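Local coordinates for beta2-microglobulin (Anolis carolinensis, PDB 7CPO), which probably serves as the light chain of the lizard MHC class I molecule, pairing with the heavy chain that presents peptides, at residues F30-N42 with A76-P88. Sequence-based numbering, arbitrary orientation.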
loop_
_atom_site.group_PDB
_atom_site.type_symbol
_atom_site.label_atom_id
_atom_site.label_comp_id
_atom_site.label_asym_id
_atom_site.label_seq_id
_atom_site.Cartn_x
_atom_site.Cartn_y
_atom_site.Cartn_z
ATOM N N PHE B 30 7.770 1.315 -7.154
ATOM C CA PHE B 30 8.242 2.198 -8.217
ATOM C C PHE B 30 8.352 3.641 -7.731
ATOM O O PHE B 30 7.819 4.032 -6.691
ATOM C CB PHE B 30 7.329 2.128 -9.452
ATOM C CG PHE B 30 5.881 2.481 -9.174
ATOM C CD1 PHE B 30 5.419 3.778 -9.358
ATOM C CD2 PHE B 30 4.985 1.510 -8.731
ATOM C CE1 PHE B 30 4.092 4.104 -9.102
ATOM C CE2 PHE B 30 3.660 1.828 -8.469
ATOM C CZ PHE B 30 3.215 3.126 -8.660
ATOM N N HIS B 31 9.053 4.435 -8.529
ATOM C CA HIS B 31 9.277 5.839 -8.257
ATOM C C HIS B 31 9.770 6.510 -9.531
ATOM O O HIS B 31 10.573 5.913 -10.258
ATOM C CB HIS B 31 10.300 6.003 -7.132
ATOM C CG HIS B 31 10.196 7.315 -6.429
ATOM N ND1 HIS B 31 10.603 8.501 -7.007
ATOM C CD2 HIS B 31 9.711 7.634 -5.205
ATOM C CE1 HIS B 31 10.372 9.494 -6.168
ATOM N NE2 HIS B 31 9.830 8.996 -5.069
ATOM N N PRO B 32 9.314 7.733 -9.861
ATOM C CA PRO B 32 8.292 8.617 -9.278
ATOM C C PRO B 32 6.884 8.011 -9.407
ATOM O O PRO B 32 6.753 6.950 -10.007
ATOM C CB PRO B 32 8.434 9.894 -10.111
ATOM C CG PRO B 32 8.930 9.408 -11.423
ATOM C CD PRO B 32 9.907 8.329 -11.071
ATOM N N PRO B 33 5.857 8.656 -8.840
ATOM C CA PRO B 33 4.536 8.004 -8.772
ATOM C C PRO B 33 3.736 8.018 -10.066
ATOM O O PRO B 33 2.755 7.269 -10.169
ATOM C CB PRO B 33 3.812 8.804 -7.682
ATOM C CG PRO B 33 4.469 10.158 -7.734
ATOM C CD PRO B 33 5.903 9.883 -8.018
ATOM N N LYS B 34 4.089 8.850 -11.033
ATOM C CA LYS B 34 3.376 8.858 -12.300
ATOM C C LYS B 34 3.479 7.494 -12.969
ATOM O O LYS B 34 4.579 7.011 -13.266
ATOM C CB LYS B 34 3.936 9.953 -13.205
ATOM C CG LYS B 34 3.487 9.848 -14.649
ATOM C CD LYS B 34 3.647 11.166 -15.401
ATOM C CE LYS B 34 5.036 11.781 -15.303
ATOM N NZ LYS B 34 5.186 12.860 -16.330
ATOM N N ILE B 35 2.330 6.865 -13.190
ATOM C CA ILE B 35 2.288 5.540 -13.791
ATOM C C ILE B 35 0.930 5.376 -14.456
ATOM O O ILE B 35 -0.087 5.873 -13.961
ATOM C CB ILE B 35 2.559 4.438 -12.738
ATOM C CG1 ILE B 35 2.978 3.120 -13.406
ATOM C CG2 ILE B 35 1.345 4.241 -11.836
ATOM C CD1 ILE B 35 3.427 2.028 -12.414
ATOM N N ASN B 36 0.919 4.693 -15.594
ATOM C CA ASN B 36 -0.323 4.430 -16.299
ATOM C C ASN B 36 -0.513 2.927 -16.420
ATOM O O ASN B 36 0.376 2.216 -16.900
ATOM C CB ASN B 36 -0.344 5.105 -17.667
ATOM C CG ASN B 36 -1.693 4.967 -18.337
ATOM O OD1 ASN B 36 -2.663 5.612 -17.932
ATOM N ND2 ASN B 36 -1.771 4.115 -19.359
ATOM N N ILE B 37 -1.676 2.454 -15.978
ATOM C CA ILE B 37 -1.990 1.040 -15.869
ATOM C C ILE B 37 -3.323 0.824 -16.558
ATOM O O ILE B 37 -4.336 1.392 -16.138
ATOM C CB ILE B 37 -2.059 0.589 -14.404
ATOM C CG1 ILE B 37 -0.685 0.743 -13.756
ATOM C CG2 ILE B 37 -2.552 -0.836 -14.322
ATOM C CD1 ILE B 37 -0.726 1.024 -12.292
ATOM N N THR B 38 -3.323 0.012 -17.613
ATOM C CA THR B 38 -4.501 -0.208 -18.442
ATOM C C THR B 38 -4.840 -1.690 -18.446
ATOM O O THR B 38 -3.996 -2.520 -18.801
ATOM C CB THR B 38 -4.271 0.288 -19.872
ATOM O OG1 THR B 38 -4.000 1.693 -19.855
ATOM C CG2 THR B 38 -5.505 0.038 -20.717
ATOM N N LEU B 39 -6.067 -2.014 -18.039
ATOM C CA LEU B 39 -6.574 -3.379 -18.103
ATOM C C LEU B 39 -6.993 -3.701 -19.524
ATOM O O LEU B 39 -7.763 -2.951 -20.132
ATOM C CB LEU B 39 -7.773 -3.557 -17.180
ATOM C CG LEU B 39 -7.511 -3.729 -15.696
ATOM C CD1 LEU B 39 -6.318 -2.874 -15.264
ATOM C CD2 LEU B 39 -8.780 -3.376 -14.944
ATOM N N LEU B 40 -6.512 -4.826 -20.043
ATOM C CA LEU B 40 -6.806 -5.244 -21.407
ATOM C C LEU B 40 -7.546 -6.570 -21.405
ATOM O O LEU B 40 -7.197 -7.488 -20.654
ATOM C CB LEU B 40 -5.536 -5.376 -22.240
ATOM C CG LEU B 40 -4.671 -4.125 -22.320
ATOM C CD1 LEU B 40 -3.324 -4.462 -22.942
ATOM C CD2 LEU B 40 -5.393 -3.044 -23.108
ATOM N N LYS B 41 -8.582 -6.644 -22.237
ATOM C CA LYS B 41 -9.267 -7.885 -22.588
ATOM C C LYS B 41 -9.071 -8.075 -24.085
ATOM O O LYS B 41 -9.556 -7.267 -24.884
ATOM C CB LYS B 41 -10.749 -7.827 -22.223
ATOM C CG LYS B 41 -11.550 -9.079 -22.563
ATOM C CD LYS B 41 -13.058 -8.776 -22.517
ATOM C CE LYS B 41 -13.911 -10.045 -22.478
ATOM N NZ LYS B 41 -15.319 -9.786 -22.894
ATOM N N ASN B 42 -8.321 -9.113 -24.458
ATOM C CA ASN B 42 -7.987 -9.382 -25.856
ATOM C C ASN B 42 -7.379 -8.146 -26.515
ATOM O O ASN B 42 -7.683 -7.811 -27.661
ATOM C CB ASN B 42 -9.219 -9.881 -26.625
ATOM C CG ASN B 42 -9.794 -11.171 -26.047
ATOM O OD1 ASN B 42 -9.053 -12.032 -25.587
ATOM N ND2 ASN B 42 -11.119 -11.301 -26.062
ATOM N N ALA B 76 -11.104 -16.038 -23.980
ATOM C CA ALA B 76 -10.884 -14.598 -23.862
ATOM C C ALA B 76 -9.742 -14.298 -22.887
ATOM O O ALA B 76 -9.720 -14.836 -21.780
ATOM C CB ALA B 76 -12.156 -13.912 -23.419
ATOM N N GLU B 77 -8.809 -13.436 -23.296
ATOM C CA GLU B 77 -7.531 -13.243 -22.611
ATOM C C GLU B 77 -7.475 -11.908 -21.872
ATOM O O GLU B 77 -7.907 -10.877 -22.396
ATOM C CB GLU B 77 -6.366 -13.307 -23.607
ATOM C CG GLU B 77 -5.803 -14.708 -23.825
ATOM C CD GLU B 77 -5.339 -14.932 -25.249
ATOM O OE1 GLU B 77 -5.404 -16.092 -25.720
ATOM O OE2 GLU B 77 -4.913 -13.944 -25.893
ATOM N N PHE B 78 -6.894 -11.922 -20.672
ATOM C CA PHE B 78 -6.798 -10.746 -19.817
ATOM C C PHE B 78 -5.343 -10.378 -19.567
ATOM O O PHE B 78 -4.504 -11.249 -19.305
ATOM C CB PHE B 78 -7.498 -10.994 -18.491
ATOM C CG PHE B 78 -8.948 -11.318 -18.640
ATOM C CD1 PHE B 78 -9.881 -10.308 -18.778
ATOM C CD2 PHE B 78 -9.376 -12.638 -18.667
ATOM C CE1 PHE B 78 -11.212 -10.600 -18.921
ATOM C CE2 PHE B 78 -10.710 -12.939 -18.802
ATOM C CZ PHE B 78 -11.632 -11.918 -18.930
ATOM N N ALA B 79 -5.053 -9.081 -19.623
ATOM C CA ALA B 79 -3.688 -8.613 -19.454
ATOM C C ALA B 79 -3.691 -7.177 -18.940
ATOM O O ALA B 79 -4.740 -6.536 -18.801
ATOM C CB ALA B 79 -2.893 -8.738 -20.759
ATOM N N CYS B 80 -2.490 -6.681 -18.653
ATOM C CA CYS B 80 -2.325 -5.382 -18.034
ATOM C C CYS B 80 -1.145 -4.684 -18.693
ATOM O O CYS B 80 -0.061 -5.256 -18.799
ATOM C CB CYS B 80 -2.111 -5.525 -16.515
ATOM S SG CYS B 80 -1.575 -3.996 -15.719
ATOM N N LYS B 81 -1.358 -3.456 -19.140
ATOM C CA LYS B 81 -0.322 -2.663 -19.781
ATOM C C LYS B 81 0.141 -1.586 -18.808
ATOM O O LYS B 81 -0.645 -0.712 -18.422
ATOM C CB LYS B 81 -0.850 -2.048 -21.075
ATOM C CG LYS B 81 0.156 -1.241 -21.876
ATOM C CD LYS B 81 -0.559 -0.552 -23.036
ATOM C CE LYS B 81 0.199 0.665 -23.543
ATOM N NZ LYS B 81 -0.527 1.334 -24.673
ATOM N N VAL B 82 1.414 -1.647 -18.421
ATOM C CA VAL B 82 2.021 -0.713 -17.476
ATOM C C VAL B 82 3.015 0.166 -18.227
ATOM O O VAL B 82 3.931 -0.346 -18.883
ATOM C CB VAL B 82 2.728 -1.457 -16.329
ATOM C CG1 VAL B 82 3.446 -0.464 -15.406
ATOM C CG2 VAL B 82 1.741 -2.334 -15.563
ATOM N N GLU B 83 2.846 1.481 -18.117
ATOM C CA GLU B 83 3.793 2.452 -18.653
ATOM C C GLU B 83 4.392 3.266 -17.511
ATOM O O GLU B 83 3.662 3.722 -16.621
ATOM C CB GLU B 83 3.114 3.382 -19.653
ATOM C CG GLU B 83 2.285 2.660 -20.671
ATOM C CD GLU B 83 1.315 3.585 -21.348
ATOM O OE1 GLU B 83 0.091 3.457 -21.127
ATOM O OE2 GLU B 83 1.787 4.469 -22.083
ATOM N N HIS B 84 5.712 3.459 -17.544
ATOM C CA HIS B 84 6.410 4.155 -16.468
ATOM C C HIS B 84 7.741 4.681 -16.983
ATOM O O HIS B 84 8.329 4.121 -17.908
ATOM C CB HIS B 84 6.639 3.240 -15.258
ATOM C CG HIS B 84 7.208 3.943 -14.065
ATOM N ND1 HIS B 84 8.469 3.680 -13.577
ATOM C CD2 HIS B 84 6.689 4.902 -13.263
ATOM C CE1 HIS B 84 8.701 4.444 -12.525
ATOM N NE2 HIS B 84 7.635 5.191 -12.311
ATOM N N ILE B 85 8.227 5.741 -16.327
ATOM C CA ILE B 85 9.453 6.429 -16.743
ATOM C C ILE B 85 10.644 5.482 -16.831
ATOM O O ILE B 85 11.573 5.721 -17.610
ATOM C CB ILE B 85 9.744 7.590 -15.774
ATOM C CG1 ILE B 85 10.904 8.446 -16.276
ATOM C CG2 ILE B 85 10.038 7.058 -14.397
ATOM C CD1 ILE B 85 10.455 9.652 -17.029
ATOM N N THR B 86 10.654 4.413 -16.033
ATOM C CA THR B 86 11.728 3.428 -16.072
ATOM C C THR B 86 11.538 2.376 -17.154
ATOM O O THR B 86 12.439 1.560 -17.367
ATOM C CB THR B 86 11.843 2.718 -14.725
ATOM O OG1 THR B 86 10.620 2.011 -14.452
ATOM C CG2 THR B 86 12.125 3.729 -13.620
ATOM N N LEU B 87 10.389 2.357 -17.822
ATOM C CA LEU B 87 10.094 1.336 -18.821
ATOM C C LEU B 87 10.156 1.961 -20.206
ATOM O O LEU B 87 9.217 2.666 -20.610
ATOM C CB LEU B 87 8.717 0.711 -18.573
ATOM C CG LEU B 87 8.549 0.034 -17.213
ATOM C CD1 LEU B 87 7.201 -0.682 -17.127
ATOM C CD2 LEU B 87 9.704 -0.916 -16.941
ATOM N N PRO B 88 11.235 1.739 -20.968
ATOM C CA PRO B 88 11.350 2.398 -22.285
ATOM C C PRO B 88 10.212 2.053 -23.240
ATOM O O PRO B 88 9.735 2.928 -23.978
ATOM C CB PRO B 88 12.715 1.907 -22.794
ATOM C CG PRO B 88 13.471 1.504 -21.545
ATOM C CD PRO B 88 12.430 0.948 -20.624
#
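His84 slots its imidazole into the loop between Phe30 and Ile35, where backbone carbonyls meet its edge and side chains cover both faces. Its CG is anti to the backbone N (chi1 -173°), which carries the ring across to the other segment. There NE2 donates to Pro32 O at 3.0 Å, the acceptor lying close to the ring plane, while ND1 shares a hydrogen bond with Thr86 OG1. Lys34 O also sits at the rim, 3.0 Å from His84 CD2. Over one face lies Phe30 CB, and the Phe30 ring turns its edge to that imidazole in a T-shaped pair, planes 71° apart; Ile85 CG2 covers the opposite face and also reaches Pro32 CD at 3.6 Å. With an alanine here, Pro32 O would probably lose its donor, Thr86 OG1 its mate, and a gap would open between Phe30 and Ile85.

Beyond this loop, strands 36-41 and 78-83 run antiparallel, with paired backbone bonds at Asn36-Glu83, Thr38-Lys81 and Leu40-Ala79. On the face of these pairs, the Asn36 and Glu83 side chains lie side by side, amide and carboxylate nearly perpendicular, and Asn36 ND2 meets Glu83 OE1 at 2.7 Å from above the carboxylate plane. The other face looks into the immunoglobulin sandwich: Ile37 CG2 packs 3.6 Å from Cys80 SG, whose disulfide to Cys25 ties the two sheets together. At the far end Asn42 N donates to Glu77 O and Asn42 OD1 accepts from Glu77 N at 2.7 Å, extending the ladder by one residue.

Chemically, then, Ile37, Leu39, Cys80 and Val82 turn apolar groups to the C1-set core, the other face mixes the Asn36-Glu83 bond with Leu40 and Ala79, and bonds at both ring nitrogens fix the rotation of His84 beside the loop that packs on the MHC class I heavy chain.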